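Local coordinates for Non-reducing end alpha-L-arabinofuranosidase BoGH43B (Bacteroides ovatus, PDB 5JOZ), which removes terminal non-reducing alpha-L-arabinofuranose residues from the side branches of xyloglucan, converting S units to X units during degradation of this polysaccharide, at residues N69-G74 against G475-F480; G12-P17 against G362-A367. One frame throughout, in Å; residues are numbered along the deposited sequence.

How the interactions relate
Both interactions join the family 43 catalytic domain to the C-terminal concanavalin A-like domain, and their centres lie about 11 Å apart. Along the chain the segments alternate: 12-17 and 69-74 come from the catalytic part, 362-367 and 475-480 from the C-terminal part. The two C-terminal segments take in the end of strand 359-364 and the start of strand 480-486, antiparallel neighbours in one sheet, and meet directly, Gln365 N lying 3.0 Å from Val479 O in a probable hydrogen bond. Met13 CG of interaction 2 also packs on Gly478 N of interaction 1, at 3.5 Å. The two contacts thus form one continuous piece of the domain interface, reaching close to the active site.

Interaction 1 (N69-G74 against G475-F480); sequences NASTGG and GFTGVF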
loop_
_atom_site.group_PDB
_atom_site.type_symbol
_atom_site.label_atom_id
_atom_site.label_comp_id
_atom_site.label_asym_id
_atom_site.label_seq_id
_atom_site.Cartn_x
_atom_site.Cartn_y
_atom_site.Cartn_z
ATOM N N ASN A 69 -4.309 6.178 13.926
ATOM C CA ASN A 69 -4.156 4.773 14.287
ATOM C C ASN A 69 -3.377 4.043 13.209
ATOM O O ASN A 69 -3.467 4.377 12.016
ATOM C CB ASN A 69 -5.520 4.082 14.494
ATOM C CG ASN A 69 -6.158 4.391 15.853
ATOM O OD1 ASN A 69 -5.503 4.863 16.785
ATOM N ND2 ASN A 69 -7.451 4.095 15.971
ATOM N N ALA A 70 -2.595 3.058 13.644
ATOM C CA ALA A 70 -1.916 2.157 12.727
ATOM C C ALA A 70 -2.971 1.276 12.084
ATOM O O ALA A 70 -3.871 0.782 12.775
ATOM C CB ALA A 70 -0.905 1.300 13.463
ATOM N N SER A 71 -2.899 1.144 10.760
ATOM C CA SER A 71 -3.654 0.144 10.008
ATOM C C SER A 71 -5.083 0.569 9.660
ATOM O O SER A 71 -5.599 0.127 8.642
ATOM C CB SER A 71 -3.669 -1.209 10.736
ATOM O OG SER A 71 -3.849 -2.265 9.818
ATOM N N THR A 72 -5.720 1.383 10.512
ATOM C CA THR A 72 -7.064 1.926 10.267
ATOM C C THR A 72 -7.110 3.461 10.182
ATOM O O THR A 72 -8.180 4.025 9.986
ATOM C CB THR A 72 -8.046 1.452 11.366
ATOM O OG1 THR A 72 -7.502 1.760 12.654
ATOM C CG2 THR A 72 -8.288 -0.054 11.274
ATOM N N GLY A 73 -5.967 4.132 10.326
ATOM C CA GLY A 73 -5.872 5.584 10.136
ATOM C C GLY A 73 -5.064 5.935 8.895
ATOM O O GLY A 73 -4.444 5.061 8.263
ATOM N N GLY A 74 -5.089 7.218 8.550
ATOM C CA GLY A 74 -4.347 7.770 7.421
ATOM C C GLY A 74 -5.044 7.672 6.072
ATOM O O GLY A 74 -6.257 7.834 5.978
ATOM N N GLY A 475 -7.289 -4.634 10.613
ATOM C CA GLY A 475 -6.803 -3.470 9.883
ATOM C C GLY A 475 -6.680 -3.700 8.387
ATOM O O GLY A 475 -7.157 -4.708 7.875
ATOM N N PHE A 476 -6.009 -2.769 7.704
ATOM C CA PHE A 476 -6.027 -2.663 6.243
ATOM C C PHE A 476 -4.650 -2.684 5.593
ATOM O O PHE A 476 -4.506 -2.331 4.401
ATOM C CB PHE A 476 -6.756 -1.363 5.843
ATOM C CG PHE A 476 -8.230 -1.385 6.109
ATOM C CD1 PHE A 476 -9.063 -2.213 5.367
ATOM C CD2 PHE A 476 -8.790 -0.581 7.097
ATOM C CE1 PHE A 476 -10.437 -2.235 5.600
ATOM C CE2 PHE A 476 -10.160 -0.603 7.337
ATOM C CZ PHE A 476 -10.982 -1.434 6.590
ATOM N N THR A 477 -3.640 -3.101 6.359
ATOM C CA THR A 477 -2.257 -3.095 5.897
ATOM C C THR A 477 -1.686 -4.508 5.825
ATOM O O THR A 477 -2.369 -5.493 6.136
ATOM C CB THR A 477 -1.386 -2.232 6.819
ATOM O OG1 THR A 477 -1.491 -2.714 8.164
ATOM C CG2 THR A 477 -1.826 -0.779 6.750
ATOM N N GLY A 478 -0.443 -4.578 5.358
ATOM C CA GLY A 478 0.354 -5.802 5.303
ATOM C C GLY A 478 1.777 -5.520 5.766
ATOM O O GLY A 478 2.153 -4.376 6.042
ATOM N N VAL A 479 2.576 -6.572 5.838
ATOM C CA VAL A 479 3.882 -6.502 6.499
ATOM C C VAL A 479 4.880 -5.553 5.811
ATOM O O VAL A 479 5.017 -5.549 4.585
ATOM C CB VAL A 479 4.507 -7.917 6.613
ATOM C CG1 VAL A 479 5.969 -7.851 7.037
ATOM C CG2 VAL A 479 3.704 -8.774 7.594
ATOM N N PHE A 480 5.572 -4.755 6.614
ATOM C CA PHE A 480 6.760 -4.036 6.157
ATOM C C PHE A 480 7.956 -4.594 6.894
ATOM O O PHE A 480 7.859 -4.913 8.081
ATOM C CB PHE A 480 6.656 -2.548 6.459
ATOM C CG PHE A 480 5.849 -1.780 5.468
ATOM C CD1 PHE A 480 4.494 -2.000 5.352
ATOM C CD2 PHE A 480 6.440 -0.818 4.669
ATOM C CE1 PHE A 480 3.724 -1.278 4.443
ATOM C CE2 PHE A 480 5.681 -0.094 3.756
ATOM C CZ PHE A 480 4.317 -0.325 3.648
#
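Ser71 meets the loop 475-480 with its whole side chain. Its CB lies 3.7 Å from Thr477 OG1 and somewhat farther from Gly475 CA. Beyond it, OG stands anti to the backbone N (chi1 -154°), which carries it in among Gly475, Phe476 and Thr477: it is hydrogen-bonded to Thr477 OG1 at 2.9 Å, accepts a weak bond from Phe476 N, and sits 3.2 Å from Gly475 CA. Gly475, with no side chain, lets the hydroxyl come this close. Phe476 N also donates to Ser71 O over 3.1 Å, approaching from above the carbonyl plane, so one N-H is shared between the backbone and side-chain oxygens of the same serine. The loop 69-74 leads into strand 74-83 of the five-bladed beta-propeller characteristic of family 43, whereas 475-480 runs into a strand of the C-terminal beta-sandwich. Phe476 lies near the active site, its side chain about 6 Å from that of Glu176, the probable proton donor. Ser71 O lies at the edge of the Phe476 ring, 3.6 Å from Phe476 CD2. Thr477 adds a methyl, CG2, 3.8 Å from Ser71 CA. A valine in place of Thr477 would probably leave Ser71 OG without its hydroxyl partner, tied to the 475-480 loop just by the weak bond from Phe476 N.

Interaction 2 (G12-P17 against G362-A367); sequences GMNPDP and GRRQAA
Arg364 donates from NE to Met13 O across 2.8 Å, a bond that ties the C-terminal beta-sandwich to the loop preceding strand 18-22 of the family 43 beta-propeller. The carbonyl lies at the guanidinium edge, close to its plane, and the C=O...N angle is 161°, although the N-H itself points less squarely at the oxygen (137°). The arginine is extended from CG to NE (chi3 180°), which carries NE to Met13 O; Arg364 CD lies 3.2 Å from Met13 O. Met13 bends so that its CE comes 4.1 Å from Arg364 NH2. Asn14 crosses the arginine at about a right angle, with ND2 4.0 Å from Arg364 CD. Beside this, Gly12 CA makes a CH...O contact with Gln365 O at 3.4 Å.

Farther out, Phe480 packs against both Met13 and Arg364. The amide of Asn14 is held through OD1 by Tyr42 and Thr30 and through ND2 by Thr11 O, while Glu269 accepts from Gly12 N. Two residues beyond Asn14 lies Asp16, the probable catalytic proton acceptor, so the bonded loop leads directly into the active site. At the guanidinium edge that faces Met13 O, an in-plane water accepts from Arg364 NH2 at 2.9 Å.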
loop_
_atom_site.group_PDB
_atom_site.type_symbol
_atom_site.label_atom_id
_atom_site.label_comp_id
_atom_site.label_asym_id
_atom_site.label_seq_id
_atom_site.Cartn_x
_atom_site.Cartn_y
_atom_site.Cartn_z
ATOM N N GLY A 12 2.972 -7.092 -2.586
ATOM C CA GLY A 12 3.133 -6.377 -1.314
ATOM C C GLY A 12 1.955 -5.437 -1.117
ATOM O O GLY A 12 1.063 -5.363 -1.971
ATOM N N MET A 13 1.945 -4.718 0.001
ATOM C CA MET A 13 0.780 -3.934 0.370
ATOM C C MET A 13 0.571 -2.820 -0.638
ATOM O O MET A 13 1.325 -1.855 -0.666
ATOM C CB MET A 13 0.899 -3.375 1.783
ATOM C CG MET A 13 -0.419 -2.801 2.299
ATOM S SD MET A 13 -0.236 -1.381 3.372
ATOM C CE MET A 13 0.663 -0.237 2.329
ATOM N N ASN A 14 -0.464 -2.999 -1.464
ATOM C CA ASN A 14 -0.795 -2.113 -2.577
ATOM C C ASN A 14 -2.315 -2.163 -2.856
ATOM O O ASN A 14 -2.762 -2.555 -3.935
ATOM C CB ASN A 14 0.019 -2.506 -3.819
ATOM C CG ASN A 14 1.359 -1.783 -3.896
ATOM O OD1 ASN A 14 1.402 -0.557 -3.956
ATOM N ND2 ASN A 14 2.456 -2.540 -3.901
ATOM N N PRO A 15 -3.119 -1.761 -1.872
ATOM C CA PRO A 15 -4.559 -1.880 -2.019
ATOM C C PRO A 15 -5.225 -0.722 -2.767
ATOM O O PRO A 15 -4.621 0.335 -2.975
ATOM C CB PRO A 15 -5.053 -1.900 -0.556
ATOM C CG PRO A 15 -3.876 -1.530 0.302
ATOM C CD PRO A 15 -2.777 -1.088 -0.610
ATOM N N ASP A 16 -6.484 -0.945 -3.144
ATOM C CA ASP A 16 -7.387 0.099 -3.663
ATOM C C ASP A 16 -6.828 0.757 -4.929
ATOM O O ASP A 16 -6.737 1.991 -4.999
ATOM C CB ASP A 16 -7.661 1.158 -2.582
ATOM C CG ASP A 16 -8.284 0.577 -1.328
ATOM O OD1 ASP A 16 -9.287 -0.148 -1.445
ATOM O OD2 ASP A 16 -7.799 0.882 -0.215
ATOM N N PRO A 17 -6.433 -0.064 -5.925
ATOM C CA PRO A 17 -5.744 0.493 -7.078
ATOM C C PRO A 17 -6.642 1.412 -7.883
ATOM O O PRO A 17 -7.799 1.044 -8.138
ATOM C CB PRO A 17 -5.367 -0.751 -7.898
ATOM C CG PRO A 17 -6.395 -1.762 -7.544
ATOM C CD PRO A 17 -6.669 -1.511 -6.088
ATOM N N GLY A 362 11.283 1.422 6.315
ATOM C CA GLY A 362 11.031 0.077 5.826
ATOM C C GLY A 362 10.424 0.017 4.454
ATOM O O GLY A 362 10.176 1.041 3.812
ATOM N N ARG A 363 10.188 -1.211 4.011
ATOM C CA ARG A 363 9.540 -1.427 2.750
ATOM C C ARG A 363 8.619 -2.624 2.786
ATOM O O ARG A 363 8.803 -3.547 3.586
ATOM C CB ARG A 363 10.577 -1.535 1.638
ATOM C CG ARG A 363 11.326 -2.849 1.554
ATOM C CD ARG A 363 11.944 -3.007 0.179
ATOM N NE ARG A 363 13.248 -2.380 0.082
ATOM C CZ ARG A 363 13.976 -2.337 -1.026
ATOM N NH1 ARG A 363 13.532 -2.869 -2.159
ATOM N NH2 ARG A 363 15.161 -1.746 -0.999
ATOM N N ARG A 364 7.645 -2.588 1.883
ATOM C CA ARG A 364 6.640 -3.624 1.740
ATOM C C ARG A 364 7.271 -4.997 1.491
ATOM O O ARG A 364 8.165 -5.126 0.652
ATOM C CB ARG A 364 5.735 -3.299 0.551
ATOM C CG ARG A 364 4.848 -2.074 0.718
ATOM C CD ARG A 364 4.474 -1.502 -0.635
ATOM N NE ARG A 364 3.609 -0.320 -0.536
ATOM C CZ ARG A 364 3.992 0.907 -0.164
ATOM N NH1 ARG A 364 5.258 1.176 0.177
ATOM N NH2 ARG A 364 3.086 1.893 -0.131
ATOM N N GLN A 365 6.825 -6.013 2.227
ATOM C CA GLN A 365 7.185 -7.391 1.883
ATOM C C GLN A 365 6.440 -7.800 0.603
ATOM O O GLN A 365 5.259 -8.130 0.626
ATOM C CB GLN A 365 6.894 -8.358 3.019
ATOM C CG GLN A 365 7.567 -9.708 2.796
ATOM C CD GLN A 365 7.161 -10.743 3.810
ATOM O OE1 GLN A 365 6.796 -10.406 4.931
ATOM N NE2 GLN A 365 7.228 -12.020 3.424
ATOM N N ALA A 366 7.162 -7.758 -0.505
ATOM C CA ALA A 366 6.620 -7.954 -1.839
ATOM C C ALA A 366 6.660 -9.410 -2.320
ATOM O O ALA A 366 6.298 -9.682 -3.474
ATOM C CB ALA A 366 7.392 -7.069 -2.816
ATOM N N ALA A 367 7.117 -10.332 -1.470
ATOM C CA ALA A 367 7.125 -11.756 -1.809
ATOM C C ALA A 367 6.988 -12.642 -0.573
ATOM O O ALA A 367 7.416 -12.284 0.525
ATOM C CB ALA A 367 8.394 -12.100 -2.574
HETATM O O HOH W 1 0.489 1.245 -1.209
#